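Local coordinates for regulatory protein YycH-like domain-containing protein (Eubacterium rectale, PDB 5COZ) that is of unknown function but carries a YycH-like domain suggestive of a regulatory role, is probably a lipoprotein, and binds a sodium ion in the crystal, at residues A[76-80]-A[106-110]; A[113-117]-A[127-131]; A[83-87]-A[253-258]. All coordinates share one frame; numbering follows the deposited sequence.

Contact 1: residues A[76-80]-A[106-110]; sequences CYDLM and IYLWD
The selenomethionine side chain of M80 lies across one face of the W109 indole, meeting it with nearly every atom. Its CB begins the contact at the far corner of the benzene ring, 3.7 Å from W109 CH2. CG then drops over the middle of the six-membered ring, 3.4 Å from its centroid and 5° off the normal, a well-centred CH-pi contact. With CG anti to the backbone N (chi1 175°), the chain is carried out along the indole, and SE follows over the five-membered ring as a Met-aromatic contact. The bends at chi2 and chi3 fold the terminal CE back toward the nitrogen side of the indole, 4.0 Å from W109 NE1.

The indole in turn drives its edge into Y77: W109 CZ2 stands over the centre of the tyrosine ring, with the two planes at 82°. Y77 passes the pattern on, turning its edge toward the face of Y107 in an offset edge-to-face pair with centroids 5.7 Å apart. C76 adds a sulfur-aromatic contact, its SG 3.5 Å from Y107 CD2 and oblique to that ring.

The three-ring cluster, flanked by C76 SG and M80 SE, seats helix 73-87 on strand 104-111, whose direction it roughly follows. The strand runs between strands 95-101 and 116-120; C76 and M80 also touch I120 on the latter, while Y107 and W109 pack on Q96 of the former.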
loop_
_atom_site.group_PDB
_atom_site.type_symbol
_atom_site.label_atom_id
_atom_site.label_comp_id
_atom_site.label_asym_id
_atom_site.label_seq_id
_atom_site.Cartn_x
_atom_site.Cartn_y
_atom_site.Cartn_z
ATOM N N CYS A 76 -21.490 -6.932 8.472
ATOM C CA CYS A 76 -20.990 -7.550 7.258
ATOM C C CYS A 76 -21.883 -7.177 6.077
ATOM O O CYS A 76 -21.393 -6.781 5.014
ATOM C CB CYS A 76 -20.935 -9.056 7.443
ATOM S SG CYS A 76 -20.204 -9.896 6.031
ATOM N N TYR A 77 -23.204 -7.334 6.253
ATOM C CA TYR A 77 -24.138 -7.046 5.180
ATOM C C TYR A 77 -24.176 -5.554 4.873
ATOM O O TYR A 77 -24.371 -5.195 3.707
ATOM C CB TYR A 77 -25.539 -7.594 5.509
ATOM C CG TYR A 77 -25.706 -9.074 5.198
ATOM C CD1 TYR A 77 -24.795 -10.020 5.684
ATOM C CD2 TYR A 77 -26.804 -9.535 4.477
ATOM C CE1 TYR A 77 -24.959 -11.380 5.430
ATOM C CE2 TYR A 77 -27.000 -10.897 4.246
ATOM C CZ TYR A 77 -26.067 -11.814 4.723
ATOM O OH TYR A 77 -26.280 -13.151 4.496
ATOM N N ASP A 78 -23.968 -4.706 5.891
ATOM C CA ASP A 78 -23.885 -3.259 5.637
ATOM C C ASP A 78 -22.692 -2.952 4.714
ATOM O O ASP A 78 -22.828 -2.150 3.791
ATOM C CB ASP A 78 -23.762 -2.482 6.956
ATOM C CG ASP A 78 -25.043 -2.438 7.773
ATOM O OD1 ASP A 78 -26.136 -2.657 7.188
ATOM O OD2 ASP A 78 -24.964 -2.104 8.970
ATOM N N LEU A 79 -21.540 -3.618 4.950
ATOM C CA LEU A 79 -20.378 -3.435 4.094
ATOM C C LEU A 79 -20.693 -3.985 2.678
ATOM O O LEU A 79 -20.383 -3.344 1.659
ATOM C CB LEU A 79 -19.180 -4.134 4.715
ATOM C CG LEU A 79 -17.889 -4.094 3.870
ATOM C CD1 LEU A 79 -17.492 -2.646 3.519
ATOM C CD2 LEU A 79 -16.753 -4.843 4.602
HETATM N N MSE A 80 -21.353 -5.155 2.605
HETATM C CA MSE A 80 -21.753 -5.734 1.347
HETATM C C MSE A 80 -22.574 -4.718 0.515
HETATM O O MSE A 80 -22.343 -4.598 -0.683
HETATM C CB MSE A 80 -22.546 -7.058 1.559
HETATM C CG MSE A 80 -23.099 -7.651 0.245
HETATM SE SE MSE A 80 -24.842 -6.916 -0.288
HETATM C CE MSE A 80 -25.894 -7.604 1.257
ATOM N N ILE A 106 -16.947 -16.394 6.346
ATOM C CA ILE A 106 -16.708 -15.966 4.963
ATOM C C ILE A 106 -18.050 -15.860 4.260
ATOM O O ILE A 106 -18.808 -16.831 4.238
ATOM C CB ILE A 106 -15.784 -17.003 4.252
ATOM C CG1 ILE A 106 -14.430 -17.153 4.989
ATOM C CG2 ILE A 106 -15.594 -16.684 2.745
ATOM C CD1 ILE A 106 -13.757 -18.515 4.782
ATOM N N TYR A 107 -18.358 -14.670 3.723
ATOM C CA TYR A 107 -19.606 -14.442 3.001
ATOM C C TYR A 107 -19.322 -14.098 1.578
ATOM O O TYR A 107 -18.453 -13.261 1.309
ATOM C CB TYR A 107 -20.416 -13.313 3.625
ATOM C CG TYR A 107 -20.999 -13.657 4.962
ATOM C CD1 TYR A 107 -22.262 -14.234 5.065
ATOM C CD2 TYR A 107 -20.294 -13.406 6.137
ATOM C CE1 TYR A 107 -22.822 -14.520 6.302
ATOM C CE2 TYR A 107 -20.844 -13.691 7.387
ATOM C CZ TYR A 107 -22.106 -14.258 7.460
ATOM O OH TYR A 107 -22.666 -14.544 8.685
ATOM N N LEU A 108 -20.079 -14.697 0.669
ATOM C CA LEU A 108 -19.939 -14.452 -0.757
ATOM C C LEU A 108 -21.251 -14.089 -1.382
ATOM O O LEU A 108 -22.288 -14.668 -1.036
ATOM C CB LEU A 108 -19.392 -15.703 -1.491
ATOM C CG LEU A 108 -18.136 -16.367 -0.881
ATOM C CD1 LEU A 108 -17.722 -17.569 -1.700
ATOM C CD2 LEU A 108 -16.962 -15.422 -0.844
ATOM N N TRP A 109 -21.207 -13.193 -2.372
ATOM C CA TRP A 109 -22.366 -12.841 -3.202
ATOM C C TRP A 109 -21.905 -12.904 -4.636
ATOM O O TRP A 109 -20.948 -12.219 -4.999
ATOM C CB TRP A 109 -22.933 -11.449 -2.878
ATOM C CG TRP A 109 -23.581 -11.372 -1.543
ATOM C CD1 TRP A 109 -24.915 -11.500 -1.270
ATOM C CD2 TRP A 109 -22.932 -11.154 -0.294
ATOM N NE1 TRP A 109 -25.135 -11.372 0.078
ATOM C CE2 TRP A 109 -23.940 -11.109 0.699
ATOM C CE3 TRP A 109 -21.591 -10.908 0.084
ATOM C CZ2 TRP A 109 -23.653 -10.862 2.048
ATOM C CZ3 TRP A 109 -21.313 -10.637 1.418
ATOM C CH2 TRP A 109 -22.332 -10.661 2.388
ATOM N N ASP A 110 -22.551 -13.733 -5.443
ATOM C CA ASP A 110 -22.121 -13.896 -6.820
ATOM C C ASP A 110 -23.253 -13.700 -7.795
ATOM O O ASP A 110 -24.355 -14.212 -7.590
ATOM C CB ASP A 110 -21.558 -15.328 -6.982
ATOM C CG ASP A 110 -20.233 -15.515 -6.281
ATOM O OD1 ASP A 110 -19.210 -15.080 -6.837
ATOM O OD2 ASP A 110 -20.230 -16.039 -5.144
#

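Contact 2: residues A[113-117]-A[127-131]; sequences YTQDS and AETHD
H130 N and D116 OD1 meet through a water that three groups grip. It accepts from H130 N at 2.8 Å and donates both to D116 OD1 and to T114 O. D116 holds CG beside its backbone N (chi1 -60°), which brings OD1 alongside T129, 3.4 Å from its CB, while OD2 is met from above the carboxylate plane by T114 OG1 at 2.8 Å. Losing this carboxylate to an alanine is likely to leave the T114 hydroxyl without its acceptor and the water with one anchor fewer.

At the open end of the hairpin S117 and E128 form a hydrogen-bonded antiparallel pair, with S117 N to E128 O and E128 N to S117 O both at 2.9 Å. On the face they share, S117 OG and E128 OE2 are bridged by a second water. Q115 and D116 together oppose N111 in a G1 beta bulge, and Q115 CB packs on H130 CB at 3.8 Å.

T129 is the N-cap of helix 130-137, its OG1 bound to G132 N, and H130 NE2 is held by D206. The helix start thus has amides served by a hydroxyl and, through water, by a carboxylate whose charge it would probably help stabilise.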
loop_
_atom_site.group_PDB
_atom_site.type_symbol
_atom_site.label_atom_id
_atom_site.label_comp_id
_atom_site.label_asym_id
_atom_site.label_seq_id
_atom_site.Cartn_x
_atom_site.Cartn_y
_atom_site.Cartn_z
ATOM N N TYR A 113 -24.504 -14.657 -13.866
ATOM C CA TYR A 113 -24.698 -14.256 -15.267
ATOM C C TYR A 113 -23.577 -13.297 -15.723
ATOM O O TYR A 113 -23.007 -13.480 -16.802
ATOM C CB TYR A 113 -26.068 -13.584 -15.469
ATOM C CG TYR A 113 -27.256 -14.430 -15.068
ATOM C CD1 TYR A 113 -27.824 -15.337 -15.960
ATOM C CD2 TYR A 113 -27.848 -14.289 -13.815
ATOM C CE1 TYR A 113 -28.932 -16.106 -15.604
ATOM C CE2 TYR A 113 -28.950 -15.059 -13.444
ATOM C CZ TYR A 113 -29.496 -15.960 -14.347
ATOM O OH TYR A 113 -30.581 -16.723 -13.989
ATOM N N THR A 114 -23.266 -12.278 -14.899
ATOM C CA THR A 114 -22.269 -11.239 -15.225
ATOM C C THR A 114 -20.866 -11.568 -14.733
ATOM O O THR A 114 -19.903 -10.981 -15.220
ATOM C CB THR A 114 -22.694 -9.905 -14.629
ATOM O OG1 THR A 114 -22.685 -10.028 -13.203
ATOM C CG2 THR A 114 -24.064 -9.454 -15.122
ATOM N N GLN A 115 -20.751 -12.471 -13.749
ATOM C CA GLN A 115 -19.500 -12.899 -13.120
ATOM C C GLN A 115 -18.995 -11.820 -12.132
ATOM O O GLN A 115 -17.824 -11.836 -11.770
ATOM C CB GLN A 115 -18.404 -13.301 -14.137
ATOM C CG GLN A 115 -18.827 -14.425 -15.087
ATOM C CD GLN A 115 -18.172 -15.733 -14.747
ATOM O OE1 GLN A 115 -18.591 -16.451 -13.830
ATOM N NE2 GLN A 115 -17.136 -16.079 -15.496
ATOM N N ASP A 116 -19.890 -10.928 -11.665
ATOM C CA ASP A 116 -19.566 -9.948 -10.619
ATOM C C ASP A 116 -19.566 -10.665 -9.273
ATOM O O ASP A 116 -20.330 -11.621 -9.087
ATOM C CB ASP A 116 -20.596 -8.809 -10.576
ATOM C CG ASP A 116 -20.750 -7.984 -11.836
ATOM O OD1 ASP A 116 -19.735 -7.692 -12.473
ATOM O OD2 ASP A 116 -21.891 -7.607 -12.158
ATOM N N SER A 117 -18.727 -10.224 -8.336
ATOM C CA SER A 117 -18.729 -10.890 -7.043
ATOM C C SER A 117 -18.305 -9.978 -5.919
ATOM O O SER A 117 -17.594 -8.991 -6.129
ATOM C CB SER A 117 -17.818 -12.116 -7.041
ATOM O OG SER A 117 -16.451 -11.759 -7.091
ATOM N N ALA A 127 -14.678 -6.619 -3.812
ATOM C CA ALA A 127 -15.776 -6.508 -4.767
ATOM C C ALA A 127 -15.158 -6.354 -6.160
ATOM O O ALA A 127 -14.225 -5.569 -6.331
ATOM C CB ALA A 127 -16.691 -5.337 -4.444
ATOM N N GLU A 128 -15.620 -7.109 -7.134
ATOM C CA GLU A 128 -15.036 -6.961 -8.473
ATOM C C GLU A 128 -15.988 -7.355 -9.567
ATOM O O GLU A 128 -16.838 -8.218 -9.380
ATOM C CB GLU A 128 -13.733 -7.777 -8.613
ATOM C CG GLU A 128 -13.876 -9.277 -8.398
ATOM C CD GLU A 128 -12.590 -10.076 -8.302
ATOM O OE1 GLU A 128 -11.488 -9.486 -8.357
ATOM O OE2 GLU A 128 -12.693 -11.317 -8.190
ATOM N N THR A 129 -15.835 -6.703 -10.716
ATOM C CA THR A 129 -16.508 -7.103 -11.946
ATOM C C THR A 129 -15.588 -8.085 -12.625
ATOM O O THR A 129 -14.414 -8.184 -12.253
ATOM C CB THR A 129 -16.824 -5.912 -12.863
ATOM O OG1 THR A 129 -15.575 -5.375 -13.341
ATOM C CG2 THR A 129 -17.678 -4.854 -12.189
ATOM N N HIS A 130 -16.102 -8.820 -13.633
ATOM C CA HIS A 130 -15.251 -9.752 -14.362
ATOM C C HIS A 130 -14.071 -8.989 -15.031
ATOM O O HIS A 130 -12.925 -9.406 -14.911
ATOM C CB HIS A 130 -16.102 -10.494 -15.406
ATOM C CG HIS A 130 -15.312 -11.389 -16.305
ATOM N ND1 HIS A 130 -14.713 -12.541 -15.831
ATOM C CD2 HIS A 130 -15.024 -11.252 -17.622
ATOM C CE1 HIS A 130 -14.089 -13.074 -16.870
ATOM N NE2 HIS A 130 -14.239 -12.328 -17.966
ATOM N N ASP A 131 -14.345 -7.830 -15.650
ATOM C CA ASP A 131 -13.292 -7.031 -16.286
ATOM C C ASP A 131 -12.292 -6.474 -15.240
ATOM O O ASP A 131 -11.082 -6.467 -15.480
ATOM C CB ASP A 131 -13.885 -5.867 -17.091
ATOM C CG ASP A 131 -14.679 -6.280 -18.323
ATOM O OD1 ASP A 131 -14.643 -7.480 -18.682
ATOM O OD2 ASP A 131 -15.325 -5.394 -18.939
HETATM O O HOH W 1 -18.708 -8.607 -14.609
HETATM O O HOH W 2 -14.772 -12.825 -8.936
#

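Contact 3: residues A[83-87]-A[253-258]; sequences LAKAI and ISFLDI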
loop_
_atom_site.group_PDB
_atom_site.type_symbol
_atom_site.label_atom_id
_atom_site.label_comp_id
_atom_site.label_asym_id
_atom_site.label_seq_id
_atom_site.Cartn_x
_atom_site.Cartn_y
_atom_site.Cartn_z
ATOM N N LEU A 83 -20.322 -2.060 -0.937
ATOM C CA LEU A 83 -19.532 -2.613 -2.038
ATOM C C LEU A 83 -20.383 -2.874 -3.270
ATOM O O LEU A 83 -19.912 -2.653 -4.390
ATOM C CB LEU A 83 -18.836 -3.901 -1.614
ATOM C CG LEU A 83 -17.784 -3.728 -0.517
ATOM C CD1 LEU A 83 -17.339 -5.074 -0.000
ATOM C CD2 LEU A 83 -16.571 -2.921 -1.022
ATOM N N ALA A 84 -21.634 -3.363 -3.089
ATOM C CA ALA A 84 -22.547 -3.612 -4.196
ATOM C C ALA A 84 -22.901 -2.298 -4.910
ATOM O O ALA A 84 -22.986 -2.305 -6.136
ATOM C CB ALA A 84 -23.823 -4.303 -3.686
ATOM N N LYS A 85 -23.058 -1.184 -4.156
ATOM C CA LYS A 85 -23.337 0.131 -4.768
ATOM C C LYS A 85 -22.147 0.542 -5.658
ATOM O O LYS A 85 -22.317 0.932 -6.818
ATOM C CB LYS A 85 -23.601 1.189 -3.681
ATOM C CG LYS A 85 -23.982 2.568 -4.239
ATOM C CD LYS A 85 -23.763 3.664 -3.209
ATOM C CE LYS A 85 -23.997 5.060 -3.749
ATOM N NZ LYS A 85 -22.896 5.514 -4.639
ATOM N N ALA A 86 -20.927 0.379 -5.118
ATOM C CA ALA A 86 -19.703 0.748 -5.835
ATOM C C ALA A 86 -19.556 0.030 -7.188
ATOM O O ALA A 86 -19.273 0.696 -8.189
ATOM C CB ALA A 86 -18.500 0.448 -4.955
ATOM N N ILE A 87 -19.749 -1.306 -7.252
ATOM C CA ILE A 87 -19.554 -2.047 -8.502
ATOM C C ILE A 87 -20.860 -2.205 -9.308
ATOM O O ILE A 87 -20.854 -2.902 -10.321
ATOM C CB ILE A 87 -18.865 -3.427 -8.287
ATOM C CG1 ILE A 87 -19.743 -4.401 -7.441
ATOM C CG2 ILE A 87 -17.453 -3.246 -7.702
ATOM C CD1 ILE A 87 -19.358 -5.872 -7.590
ATOM N N ILE A 253 -16.602 1.856 -11.124
ATOM C CA ILE A 253 -15.740 1.071 -10.251
ATOM C C ILE A 253 -15.784 -0.390 -10.704
ATOM O O ILE A 253 -16.871 -0.926 -10.914
ATOM C CB ILE A 253 -16.159 1.225 -8.757
ATOM C CG1 ILE A 253 -16.235 2.722 -8.318
ATOM C CG2 ILE A 253 -15.288 0.377 -7.800
ATOM C CD1 ILE A 253 -14.945 3.490 -8.311
ATOM N N SER A 254 -14.626 -1.020 -10.851
ATOM C CA SER A 254 -14.559 -2.401 -11.310
ATOM C C SER A 254 -13.853 -3.335 -10.327
ATOM O O SER A 254 -13.890 -4.544 -10.516
ATOM C CB SER A 254 -13.809 -2.425 -12.643
ATOM O OG SER A 254 -12.488 -1.942 -12.417
ATOM N N PHE A 255 -13.187 -2.793 -9.298
ATOM C CA PHE A 255 -12.414 -3.591 -8.355
ATOM C C PHE A 255 -12.218 -2.788 -7.096
ATOM O O PHE A 255 -11.830 -1.621 -7.174
ATOM C CB PHE A 255 -11.052 -3.944 -9.005
ATOM C CG PHE A 255 -10.159 -4.859 -8.210
ATOM C CD1 PHE A 255 -9.307 -4.349 -7.238
ATOM C CD2 PHE A 255 -10.115 -6.218 -8.484
ATOM C CE1 PHE A 255 -8.451 -5.195 -6.522
ATOM C CE2 PHE A 255 -9.243 -7.059 -7.779
ATOM C CZ PHE A 255 -8.406 -6.535 -6.825
ATOM N N LEU A 256 -12.525 -3.385 -5.929
ATOM C CA LEU A 256 -12.425 -2.690 -4.672
ATOM C C LEU A 256 -11.930 -3.693 -3.659
ATOM O O LEU A 256 -12.640 -4.658 -3.360
ATOM C CB LEU A 256 -13.817 -2.117 -4.306
ATOM C CG LEU A 256 -13.919 -1.056 -3.233
ATOM C CD1 LEU A 256 -13.025 0.049 -3.488
ATOM C CD2 LEU A 256 -15.319 -0.465 -3.220
ATOM N N ASP A 257 -10.685 -3.520 -3.208
ATOM C CA ASP A 257 -10.076 -4.463 -2.274
ATOM C C ASP A 257 -9.725 -3.731 -0.987
ATOM O O ASP A 257 -8.925 -2.779 -0.990
ATOM C CB ASP A 257 -8.826 -5.105 -2.908
ATOM C CG ASP A 257 -8.388 -6.429 -2.297
ATOM O OD1 ASP A 257 -9.124 -6.967 -1.441
ATOM O OD2 ASP A 257 -7.370 -6.985 -2.760
ATOM N N ILE A 258 -10.358 -4.161 0.110
ATOM C CA ILE A 258 -10.168 -3.541 1.410
ATOM C C ILE A 258 -9.202 -4.376 2.210
ATOM O O ILE A 258 -9.432 -5.566 2.386
ATOM C CB ILE A 258 -11.507 -3.402 2.163
ATOM C CG1 ILE A 258 -12.593 -2.678 1.296
ATOM C CG2 ILE A 258 -11.314 -2.670 3.531
ATOM C CD1 ILE A 258 -13.952 -2.572 2.027
HETATM O O HOH W 3 -18.876 3.383 -10.183
#
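L256 and L83 carry the apolar part of this contact, meeting methyl to methyl with L256 CD2 at 3.5 Å from L83 CD2. L256 has CG anti to its own nitrogen (chi1 -164°), which sends the isobutyl group out from the strand and into the helix. There the same CD2 also rests against A86 CB, at 3.7 Å, and so touches two helix side chains one turn apart. L83 extends its CD2 further, touching I258 CD1 at 4.0 Å, and so bridges two strand residues that point to the same side. I87 adds a looser contact near the other end, where its CG2 is 4.2 Å from I253 CG2; I253 was modelled in two conformers, and the contacts of its side-chain branches are correspondingly less certain.

The polar part is small and belongs to the backbones. A water accepts from I253 N at 2.9 Å and makes a weak, long bond to A86 O, linking the C-terminal part of the helix to the beginning of the strand segment. Here the two chains come close together, the CA atoms of I87 and I253 lying 5.2 Å apart. Immediately afterwards S254 and F255 both oppose A247 in a classic beta bulge. Both of their side chains leave the strand away from the helix, and the ring of F255 packs against L126 and E128.

The helix runs roughly antiparallel to the strand, 142° between their directions, and covers one face of the antiparallel sheet in which strand 252-258 lies between strands 125-128 and 244-249. L83 also touches A127 on the adjoining strand 125-128. Helix 165-178 lies on the same face, its L171 touching I253, its T175 touching L256 and its E178 forming a salt bridge with K85.

Helix 73-87 serves two of the contacts: its first half meets strand 104-111 in contact 1 and residues 83-87 meet strand 252-258 in contact 3, with centres about 12 Å apart and L79 CD1 packed 3.8 Å from I258 CD1. Contact 2 belongs to the same antiparallel sheet. Its centre is about 14 Å from that of contact 1, which it joins where D110 OD1 approaches S117 CB at 3.3 Å, and about 10 Å from that of contact 3, to which it is tied by probable backbone hydrogen bonds from L256 N to A127 O and from T129 N to S254 O. The sodium site, which includes Q208 and D210, is remote: the S254 side chain is about 14 Å from the ion.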